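Local coordinates for protein inositol 2-dehydrogenase/D-chiro-inositol 3-dehydrogenase (Lactobacillus casei, PDB 4MIY) that oxidises myo-inositol and D-chiro-inositol to their keto forms, passing the hydride to NAD, at residues Gly14-His17 / Ile18-Thr22; Lys137-Asp141 / Thr142-Gly146; Ile178-Met181 / His182-Leu185; Ala304-Gly307 / Tyr308-Ala311. All blocks are in the same frame, centred on the assembly; numbering follows the deposited sequence.

Contact 1 (Gly14-His17 / Ile18-Thr22); sequences GRAH and IDRLT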
loop_
_atom_site.group_PDB
_atom_site.type_symbol
_atom_site.label_atom_id
_atom_site.label_comp_id
_atom_site.label_asym_id
_atom_site.label_seq_id
_atom_site.Cartn_x
_atom_site.Cartn_y
_atom_site.Cartn_z
ATOM N N GLY A 14 16.977 -21.027 25.036
ATOM C CA GLY A 14 16.530 -22.124 25.870
ATOM C C GLY A 14 15.402 -21.745 26.786
ATOM O O GLY A 14 14.443 -22.460 26.919
ATOM N N ARG A 15 15.517 -20.602 27.421
ATOM C CA ARG A 15 14.475 -20.161 28.292
ATOM C C ARG A 15 13.219 -19.772 27.529
ATOM O O ARG A 15 12.133 -19.915 28.014
ATOM C CB ARG A 15 14.930 -18.964 29.102
ATOM C CG ARG A 15 15.901 -19.276 30.219
ATOM C CD ARG A 15 16.562 -17.972 30.765
ATOM N NE ARG A 15 15.651 -17.140 31.495
ATOM C CZ ARG A 15 15.370 -17.284 32.777
ATOM N NH1 ARG A 15 15.939 -18.229 33.485
ATOM N NH2 ARG A 15 14.519 -16.479 33.347
ATOM N N ALA A 16 13.412 -19.250 26.341
ATOM C CA ALA A 16 12.281 -18.886 25.517
ATOM C C ALA A 16 11.504 -20.107 25.024
ATOM O O ALA A 16 10.331 -20.065 24.942
ATOM C CB ALA A 16 12.732 -18.033 24.365
ATOM N N HIS A 17 12.206 -21.178 24.729
ATOM C CA HIS A 17 11.554 -22.452 24.419
ATOM C C HIS A 17 10.849 -23.049 25.640
ATOM O O HIS A 17 9.801 -23.588 25.533
ATOM C CB HIS A 17 12.525 -23.443 23.839
ATOM C CG HIS A 17 12.812 -23.234 22.395
ATOM N ND1 HIS A 17 11.850 -22.849 21.506
ATOM C CD2 HIS A 17 13.940 -23.389 21.685
ATOM C CE1 HIS A 17 12.380 -22.748 20.313
ATOM N NE2 HIS A 17 13.645 -23.087 20.387
ATOM N N ILE A 18 11.466 -22.935 26.803
ATOM C CA ILE A 18 10.803 -23.341 28.029
ATOM C C ILE A 18 9.532 -22.575 28.274
ATOM O O ILE A 18 8.541 -23.125 28.634
ATOM C CB ILE A 18 11.738 -23.210 29.258
ATOM C CG1 ILE A 18 12.865 -24.210 29.143
ATOM C CG2 ILE A 18 10.962 -23.305 30.561
ATOM C CD1 ILE A 18 13.907 -24.061 30.215
ATOM N N ASP A 19 9.600 -21.273 28.082
ATOM C CA ASP A 19 8.430 -20.443 28.175
ATOM C C ASP A 19 7.325 -20.905 27.202
ATOM O O ASP A 19 6.181 -20.964 27.542
ATOM C CB ASP A 19 8.814 -18.988 27.893
ATOM C CG ASP A 19 7.679 -18.059 28.075
ATOM O OD1 ASP A 19 7.123 -18.060 29.150
ATOM O OD2 ASP A 19 7.331 -17.357 27.134
ATOM N N ARG A 20 7.734 -21.222 25.991
ATOM C CA ARG A 20 6.826 -21.743 24.991
ATOM C C ARG A 20 6.146 -23.014 25.464
ATOM O O ARG A 20 4.958 -23.119 25.424
ATOM C CB ARG A 20 7.546 -21.964 23.646
ATOM C CG ARG A 20 7.547 -20.721 22.763
ATOM C CD ARG A 20 8.163 -20.878 21.413
ATOM N NE ARG A 20 9.598 -20.764 21.422
ATOM C CZ ARG A 20 10.272 -19.631 21.347
ATOM N NH1 ARG A 20 9.669 -18.476 21.248
ATOM N NH2 ARG A 20 11.563 -19.670 21.343
ATOM N N LEU A 21 6.935 -23.943 25.959
ATOM C CA LEU A 21 6.432 -25.233 26.370
ATOM C C LEU A 21 5.601 -25.152 27.627
ATOM O O LEU A 21 4.733 -25.930 27.824
ATOM C CB LEU A 21 7.558 -26.221 26.547
ATOM C CG LEU A 21 8.333 -26.489 25.275
ATOM C CD1 LEU A 21 9.579 -27.117 25.612
ATOM C CD2 LEU A 21 7.591 -27.358 24.322
ATOM N N THR A 22 5.864 -24.152 28.440
ATOM C CA THR A 22 5.231 -24.039 29.749
ATOM C C THR A 22 4.022 -23.151 29.762
ATOM O O THR A 22 3.041 -23.411 30.420
ATOM C CB THR A 22 6.261 -23.478 30.747
ATOM O OG1 THR A 22 7.390 -24.345 30.746
ATOM C CG2 THR A 22 5.709 -23.392 32.117
HETATM O O HOH W 1 8.756 -17.703 24.626
#

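Contact 2 (Lys137-Asp141 / Thr142-Gly146); sequences KEKLD and TGIIG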
loop_
_atom_site.group_PDB
_atom_site.type_symbol
_atom_site.label_atom_id
_atom_site.label_comp_id
_atom_site.label_asym_id
_atom_site.label_seq_id
_atom_site.Cartn_x
_atom_site.Cartn_y
_atom_site.Cartn_z
ATOM N N LYS A 137 4.952 -19.236 -0.564
ATOM C CA LYS A 137 5.347 -20.529 -1.122
ATOM C C LYS A 137 4.160 -21.270 -1.705
ATOM O O LYS A 137 4.219 -21.773 -2.769
ATOM C CB LYS A 137 6.049 -21.397 -0.095
ATOM C CG LYS A 137 6.289 -22.796 -0.663
ATOM C CD LYS A 137 6.951 -23.709 0.229
ATOM C CE LYS A 137 7.166 -25.102 -0.417
ATOM N NZ LYS A 137 7.414 -25.134 -1.856
ATOM N N GLU A 138 3.074 -21.315 -0.965
ATOM C CA GLU A 138 1.878 -21.956 -1.448
ATOM C C GLU A 138 1.317 -21.351 -2.697
ATOM O O GLU A 138 0.994 -22.043 -3.598
ATOM C CB GLU A 138 0.837 -22.032 -0.335
ATOM C CG GLU A 138 1.268 -22.964 0.774
ATOM C CD GLU A 138 0.260 -23.040 1.897
ATOM O OE1 GLU A 138 -0.905 -22.716 1.639
ATOM O OE2 GLU A 138 0.642 -23.411 3.022
ATOM N N LYS A 139 1.258 -20.033 -2.773
ATOM C CA LYS A 139 0.845 -19.376 -3.981
ATOM C C LYS A 139 1.765 -19.672 -5.156
ATOM O O LYS A 139 1.309 -19.888 -6.225
ATOM C CB LYS A 139 0.723 -17.870 -3.747
ATOM C CG LYS A 139 -0.053 -17.084 -4.761
ATOM C CD LYS A 139 -1.485 -17.458 -4.784
ATOM C CE LYS A 139 -2.293 -16.488 -5.551
ATOM N NZ LYS A 139 -3.607 -17.055 -5.878
ATOM N N LEU A 140 3.058 -19.660 -4.927
ATOM C CA LEU A 140 4.026 -19.968 -5.953
ATOM C C LEU A 140 3.784 -21.375 -6.524
ATOM O O LEU A 140 3.774 -21.568 -7.695
ATOM C CB LEU A 140 5.423 -19.872 -5.375
ATOM C CG LEU A 140 6.561 -20.302 -6.290
ATOM C CD1 LEU A 140 6.613 -19.407 -7.479
ATOM C CD2 LEU A 140 7.866 -20.307 -5.555
ATOM N N ASP A 141 3.477 -22.297 -5.647
ATOM C CA ASP A 141 3.282 -23.676 -6.031
ATOM C C ASP A 141 2.010 -23.935 -6.828
ATOM O O ASP A 141 1.872 -24.970 -7.420
ATOM C CB ASP A 141 3.353 -24.576 -4.807
ATOM C CG ASP A 141 4.748 -24.691 -4.233
ATOM O OD1 ASP A 141 5.699 -24.304 -4.903
ATOM O OD2 ASP A 141 4.874 -25.167 -3.121
ATOM N N THR A 142 1.077 -22.997 -6.844
ATOM C CA THR A 142 -0.081 -23.103 -7.721
ATOM C C THR A 142 0.241 -22.961 -9.205
ATOM O O THR A 142 -0.563 -23.272 -10.035
ATOM C CB THR A 142 -1.175 -22.084 -7.388
ATOM O OG1 THR A 142 -0.727 -20.763 -7.680
ATOM C CG2 THR A 142 -1.560 -22.180 -5.951
ATOM N N GLY A 143 1.402 -22.414 -9.492
ATOM C CA GLY A 143 1.785 -22.145 -10.856
ATOM C C GLY A 143 1.372 -20.813 -11.445
ATOM O O GLY A 143 1.633 -20.555 -12.582
ATOM N N ILE A 144 0.755 -19.974 -10.638
ATOM C CA ILE A 144 0.163 -18.748 -11.121
ATOM C C ILE A 144 1.140 -17.761 -11.753
ATOM O O ILE A 144 0.749 -17.007 -12.578
ATOM C CB ILE A 144 -0.710 -18.097 -10.036
ATOM C CG1 ILE A 144 -1.592 -16.994 -10.601
ATOM C CG2 ILE A 144 0.101 -17.627 -8.889
ATOM C CD1 ILE A 144 -2.678 -16.618 -9.740
ATOM N N ILE A 145 2.404 -17.805 -11.351
ATOM C CA ILE A 145 3.403 -16.973 -11.994
ATOM C C ILE A 145 4.408 -17.747 -12.852
ATOM O O ILE A 145 5.402 -17.225 -13.282
ATOM C CB ILE A 145 4.161 -16.040 -11.013
ATOM C CG1 ILE A 145 5.081 -16.828 -10.096
ATOM C CG2 ILE A 145 3.196 -15.170 -10.273
ATOM C CD1 ILE A 145 5.941 -15.994 -9.230
ATOM N N GLY A 146 4.072 -18.988 -13.127
ATOM C CA GLY A 146 4.980 -19.810 -13.876
ATOM C C GLY A 146 6.203 -20.199 -13.081
ATOM O O GLY A 146 6.199 -20.192 -11.905
HETATM O O HOH W 2 -3.241 -19.315 -7.613
HETATM O O HOH W 3 3.996 -20.055 -10.148
#

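Contact 3 (Ile178-Met181 / His182-Leu185); sequences IDEM and HWLL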
loop_
_atom_site.group_PDB
_atom_site.type_symbol
_atom_site.label_atom_id
_atom_site.label_comp_id
_atom_site.label_asym_id
_atom_site.label_seq_id
_atom_site.Cartn_x
_atom_site.Cartn_y
_atom_site.Cartn_z
ATOM N N ILE A 178 19.373 -19.397 3.729
ATOM C CA ILE A 178 19.981 -20.611 3.228
ATOM C C ILE A 178 19.065 -21.809 3.371
ATOM O O ILE A 178 18.906 -22.545 2.452
ATOM C CB ILE A 178 21.324 -20.874 3.880
ATOM C CG1 ILE A 178 22.388 -19.969 3.255
ATOM C CG2 ILE A 178 21.709 -22.301 3.695
ATOM C CD1 ILE A 178 23.627 -19.864 4.087
ATOM N N ASP A 179 18.412 -21.949 4.508
ATOM C CA ASP A 179 17.440 -22.994 4.636
ATOM C C ASP A 179 16.170 -22.751 3.824
ATOM O O ASP A 179 15.603 -23.655 3.266
ATOM C CB ASP A 179 17.060 -23.239 6.066
ATOM C CG ASP A 179 15.925 -24.223 6.185
ATOM O OD1 ASP A 179 16.153 -25.423 6.065
ATOM O OD2 ASP A 179 14.806 -23.780 6.347
ATOM N N GLU A 180 15.756 -21.509 3.759
ATOM C CA GLU A 180 14.469 -21.134 3.180
ATOM C C GLU A 180 14.364 -21.304 1.683
ATOM O O GLU A 180 13.394 -21.771 1.200
ATOM C CB GLU A 180 14.206 -19.662 3.522
ATOM C CG GLU A 180 12.883 -19.126 3.163
ATOM C CD GLU A 180 12.764 -17.667 3.522
ATOM O OE1 GLU A 180 12.795 -17.343 4.684
ATOM O OE2 GLU A 180 12.635 -16.876 2.599
ATOM N N MET A 181 15.393 -20.932 0.955
ATOM C CA MET A 181 15.262 -20.880 -0.481
ATOM C C MET A 181 15.112 -22.210 -1.216
ATOM O O MET A 181 14.370 -22.315 -2.126
ATOM C CB MET A 181 16.383 -20.056 -1.109
ATOM C CG MET A 181 16.491 -18.628 -0.595
ATOM S SD MET A 181 14.962 -17.704 -0.818
ATOM C CE MET A 181 15.416 -16.209 0.050
ATOM N N HIS A 182 15.878 -23.198 -0.808
ATOM C CA HIS A 182 15.767 -24.487 -1.419
ATOM C C HIS A 182 14.415 -25.143 -1.145
ATOM O O HIS A 182 13.875 -25.769 -2.005
ATOM C CB HIS A 182 16.982 -25.386 -1.110
ATOM C CG HIS A 182 17.051 -25.908 0.286
ATOM N ND1 HIS A 182 16.428 -27.063 0.682
ATOM C CD2 HIS A 182 17.740 -25.472 1.359
ATOM C CE1 HIS A 182 16.669 -27.266 1.955
ATOM N NE2 HIS A 182 17.473 -26.324 2.391
ATOM N N TRP A 183 13.872 -24.909 0.037
ATOM C CA TRP A 183 12.520 -25.331 0.367
ATOM C C TRP A 183 11.468 -24.581 -0.429
ATOM O O TRP A 183 10.611 -25.159 -0.960
ATOM C CB TRP A 183 12.281 -25.132 1.851
ATOM C CG TRP A 183 10.858 -25.139 2.327
ATOM C CD1 TRP A 183 10.098 -26.217 2.573
ATOM C CD2 TRP A 183 10.052 -24.004 2.670
ATOM N NE1 TRP A 183 8.865 -25.838 3.019
ATOM C CE2 TRP A 183 8.827 -24.480 3.104
ATOM C CE3 TRP A 183 10.262 -22.630 2.667
ATOM C CZ2 TRP A 183 7.823 -23.640 3.495
ATOM C CZ3 TRP A 183 9.250 -21.820 3.044
ATOM C CH2 TRP A 183 8.072 -22.321 3.459
ATOM N N LEU A 184 11.605 -23.267 -0.496
ATOM C CA LEU A 184 10.699 -22.435 -1.257
ATOM C C LEU A 184 10.545 -22.880 -2.680
ATOM O O LEU A 184 9.484 -22.946 -3.197
ATOM C CB LEU A 184 11.212 -20.995 -1.266
ATOM C CG LEU A 184 10.422 -19.959 -2.094
ATOM C CD1 LEU A 184 9.052 -19.694 -1.550
ATOM C CD2 LEU A 184 11.157 -18.689 -2.196
ATOM N N LEU A 185 11.685 -23.135 -3.299
ATOM C CA LEU A 185 11.795 -23.429 -4.699
ATOM C C LEU A 185 11.765 -24.916 -5.035
ATOM O O LEU A 185 11.710 -25.241 -6.169
ATOM C CB LEU A 185 13.109 -22.879 -5.219
ATOM C CG LEU A 185 13.329 -21.373 -5.117
ATOM C CD1 LEU A 185 14.756 -21.028 -5.384
ATOM C CD2 LEU A 185 12.436 -20.692 -6.092
HETATM O O HOH W 4 18.445 -26.203 4.844
#

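Contact 4 (Ala304-Gly307 / Tyr308-Ala311); sequences AWDG and YIAA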
loop_
_atom_site.group_PDB
_atom_site.type_symbol
_atom_site.label_atom_id
_atom_site.label_comp_id
_atom_site.label_asym_id
_atom_site.label_seq_id
_atom_site.Cartn_x
_atom_site.Cartn_y
_atom_site.Cartn_z
ATOM N N ALA A 304 17.444 -33.372 9.679
ATOM C CA ALA A 304 18.874 -33.353 9.757
ATOM C C ALA A 304 19.445 -33.205 8.378
ATOM O O ALA A 304 20.482 -32.622 8.223
ATOM C CB ALA A 304 19.396 -34.602 10.419
ATOM N N TRP A 305 18.768 -33.711 7.378
ATOM C CA TRP A 305 19.220 -33.478 6.037
ATOM C C TRP A 305 19.211 -31.968 5.713
ATOM O O TRP A 305 20.128 -31.466 5.136
ATOM C CB TRP A 305 18.408 -34.252 5.016
ATOM C CG TRP A 305 18.987 -34.217 3.662
ATOM C CD1 TRP A 305 18.564 -33.508 2.618
ATOM C CD2 TRP A 305 20.128 -34.930 3.230
ATOM N NE1 TRP A 305 19.360 -33.734 1.541
ATOM C CE2 TRP A 305 20.339 -34.602 1.905
ATOM C CE3 TRP A 305 20.988 -35.821 3.843
ATOM C CZ2 TRP A 305 21.373 -35.140 1.171
ATOM C CZ3 TRP A 305 22.014 -36.359 3.105
ATOM C CH2 TRP A 305 22.203 -36.007 1.802
ATOM N N ASP A 306 18.123 -31.293 6.045
ATOM C CA ASP A 306 18.055 -29.845 5.924
ATOM C C ASP A 306 19.180 -29.172 6.671
ATOM O O ASP A 306 19.766 -28.256 6.200
ATOM C CB ASP A 306 16.693 -29.343 6.411
ATOM C CG ASP A 306 15.560 -29.785 5.515
ATOM O OD1 ASP A 306 15.629 -29.550 4.314
ATOM O OD2 ASP A 306 14.626 -30.360 6.021
ATOM N N GLY A 307 19.487 -29.650 7.844
ATOM C CA GLY A 307 20.610 -29.138 8.574
ATOM C C GLY A 307 21.941 -29.329 7.878
ATOM O O GLY A 307 22.782 -28.481 7.920
ATOM N N TYR A 308 22.081 -30.448 7.220
ATOM C CA TYR A 308 23.259 -30.729 6.461
ATOM C C TYR A 308 23.390 -29.842 5.234
ATOM O O TYR A 308 24.429 -29.326 4.961
ATOM C CB TYR A 308 23.259 -32.220 6.125
ATOM C CG TYR A 308 24.449 -32.790 5.391
ATOM C CD1 TYR A 308 25.722 -32.589 5.814
ATOM C CD2 TYR A 308 24.253 -33.557 4.281
ATOM C CE1 TYR A 308 26.779 -33.157 5.136
ATOM C CE2 TYR A 308 25.262 -34.122 3.629
ATOM C CZ TYR A 308 26.532 -33.909 4.036
ATOM O OH TYR A 308 27.550 -34.486 3.307
ATOM N N ILE A 309 22.307 -29.648 4.513
ATOM C CA ILE A 309 22.311 -28.724 3.410
ATOM C C ILE A 309 22.733 -27.343 3.879
ATOM O O ILE A 309 23.497 -26.688 3.238
ATOM C CB ILE A 309 20.951 -28.624 2.771
ATOM C CG1 ILE A 309 20.586 -29.935 2.094
ATOM C CG2 ILE A 309 20.914 -27.504 1.757
ATOM C CD1 ILE A 309 19.131 -30.053 1.795
ATOM N N ALA A 310 22.246 -26.933 5.015
ATOM C CA ALA A 310 22.537 -25.614 5.484
ATOM C C ALA A 310 23.999 -25.502 5.891
ATOM O O ALA A 310 24.631 -24.541 5.588
ATOM C CB ALA A 310 21.645 -25.252 6.621
ATOM N N ALA A 311 24.495 -26.537 6.545
ATOM C CA ALA A 311 25.886 -26.593 6.930
ATOM C C ALA A 311 26.859 -26.530 5.764
ATOM O O ALA A 311 27.812 -25.822 5.820
ATOM C CB ALA A 311 26.137 -27.796 7.777
#

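Contact 1 (Gly14-His17 / Ile18-Thr22)
Ala16 O is gripped by two donors: Arg20 N at 3.0 Å, the ordinary helical bond, and a water that also donates to OD2 of Asp19, whose OD1 is bonded to Asn23 ND2. The guanidinium of Arg20 lies across the same carbonyl, with the oxygen 3.6 Å above the plane and over its centre. The chain of Arg20 is bent at chi3 (-82°), which folds the group back along the helix toward the preceding turn. There NE donates to His17 ND1 at 3.1 Å, with ND1 in the guanidinium plane but NE tilted 28° from the imidazole plane; the two flat groups stand 76° apart. NH2 of Arg20 also comes within 3.6 Å of Ala16 CB. All this happens on helix 12-24, the first helix of the Rossmann fold, where Gly14 sits close to NAD and fits the last glycine of a probable GxGxxG motif. His17 is fixed from its other nitrogen as well, NE2 bonding to Glu96, while Phe94 meets its ring edge-to-face. With both ring nitrogens engaged, the imidazole has little freedom to turn. On the other flank of the helix, Ile18 CG1 rests 3.2 Å from Gly14 O, and Arg15 forms a salt bridge with Asp47 through NH2.

Contact 2 (Lys137-Asp141 / Thr142-Gly146)
Thr142 and Lys139 meet in a local helix-end contact, where helix 131-141 gives way to the loop leading into strand 148-156. Lys139 O takes two bonds from the threonine. OG1 donates at 2.7 Å in the carbonyl plane, whereas the backbone N, at 3.2 Å, sits well above that plane. The hydroxyl can bend back to the helix because OG1 stands between the backbone N and the carbonyl carbon (chi1 68°). A water donates to the same OG1 and accepts from Lys139 NZ, linking the two side chains. Gly143 then leaves the helical conformation with positive phi (88°), a geometry in which a CB would jam against the preceding carbonyl oxygen; its N still bonds to Leu140 O at 3.1 Å. A type I beta turn follows from Gly143 to Gly146, and a second water ties Leu140 O to Ile145 N and Gly146 O across the bend. On the side facing the sheet, Leu140 CD1 packs on Ile145 CD1 at 3.9 Å, and both side chains lie on Leu249 and Val242 of the mixed sheet of the C-terminal alpha/beta domain. Ile144 CD1 approaches Lys139 NZ at the subunit interface, where Pro258 and Leu260 of a second subunit pack against this corner.

Contact 3 (Ile178-Met181 / His182-Leu185)
The imidazole of His182 folds back over the preceding turn of its helix and lies over the carbonyl of Asp179, with that of Ile178 at its edge. Its CG sits between the backbone N and the carbonyl carbon (chi1 73°), and this rotation carries the ring toward the N-terminal side. Asp179 O faces the ring, while Ile178 O approaches near the ring plane, 3.3 Å from CD2. NE2 does not bond directly to the Asp179 side chain: a water lying in the ring plane spans the gap, 2.6 Å from His182 NE2 and donating to Asp179 OD1 at 2.7 Å. The carboxylate is turned 83° against the imidazole, and its OD1 also forms a salt bridge with Arg128. With the imidazole of His182 cut back to an alanine, the water would probably lose its second partner and a gap open over the Asp179 carbonyl.

Trp183 leaves the helix on a different course, CG opposite its backbone N (chi1 163°), and presents a ring edge to Glu180 O, 3.6 Å from CE3. Met181 runs alongside Leu184 in the same direction, with SD 4.2 Å from CD2. Met181 packs on Val151 and Ala153 of strand 148-156; the tryptophan meets Lys137 through a cation-pi contact. The arrangement is that of a largely buried stretch of helix 168-185 packed on the mixed sheet of the C-terminal alpha/beta domain, as in the Gfo/Idh/MocA family, to which the enzyme probably belongs.

Contact 4 (Ala304-Gly307 / Tyr308-Ala311)
Trp305 is the tightly packed end of this contact, meeting both Tyr308 and Ile309 one turn further along the helix. The tyrosine makes a T-shaped pair with it: the ring edge at CD2 stands 3.8 Å above the indole plane, offset toward the rim near CZ3, and the planes are inclined at 61°. The centroids of the tyrosine ring and the indole six-membered ring are 5.3 Å apart. Ile309 works at the pyrrole end, its CD1 3.6 Å from Trp305 CD1, and the two side chains cross at about a right angle. With its CG trans to the backbone N (chi1 -170°), the indole swings alongside the following turn and can touch both neighbours at once. A serine in its place would probably leave the Tyr308 edge without an aromatic face and open a gap beside the Ile309 methyl.

These residues form the first turns of helix 304-323 in the C-terminal alpha/beta domain. Helix 103-113 of the Rossmann part covers the aromatic pair, through Val110 on Trp305 and through Ala106 and Lys107 on Tyr308.

The indole is the buried member; Tyr308 and Ile309 are themselves partly exposed. Elsewhere side chains meet less closely. The carboxylate of Asp306 comes no nearer to the Ile309 side chain than 4.3 Å, OD1 to CD1; it turns instead to Arg128 in a salt bridge and to the backbone N of Ser303. Ala311 brings little more than a methyl group, CB lying 3.4 Å from Gly307 O, and Ala311 N bonds to Gly307 O at 2.9 Å.

How the contacts relate
Contacts 2, 3 and 4 belong to the C-terminal alpha/beta domain, while contact 1 stands apart in the Rossmann domain, its centre about 27 Å from that of contact 3 and 24 Å from that of contact 4. Contact 3 is the middle member. Toward contact 2 it offers Leu184 O, which takes a weak hydrogen bond from Lys137 NZ at 3.3 Å; toward contact 4, His182 CE1 lies 3.4 Å from Asp306 OD1, and Ile178 CG2 packs 3.9 Å from Ala310 CA. Arg128 is shared by these two. NAD lies nearest contact 1, about 5 Å from Gly14, against about 10 Å from the Asp179 side chain and 11 Å from that of Ala310.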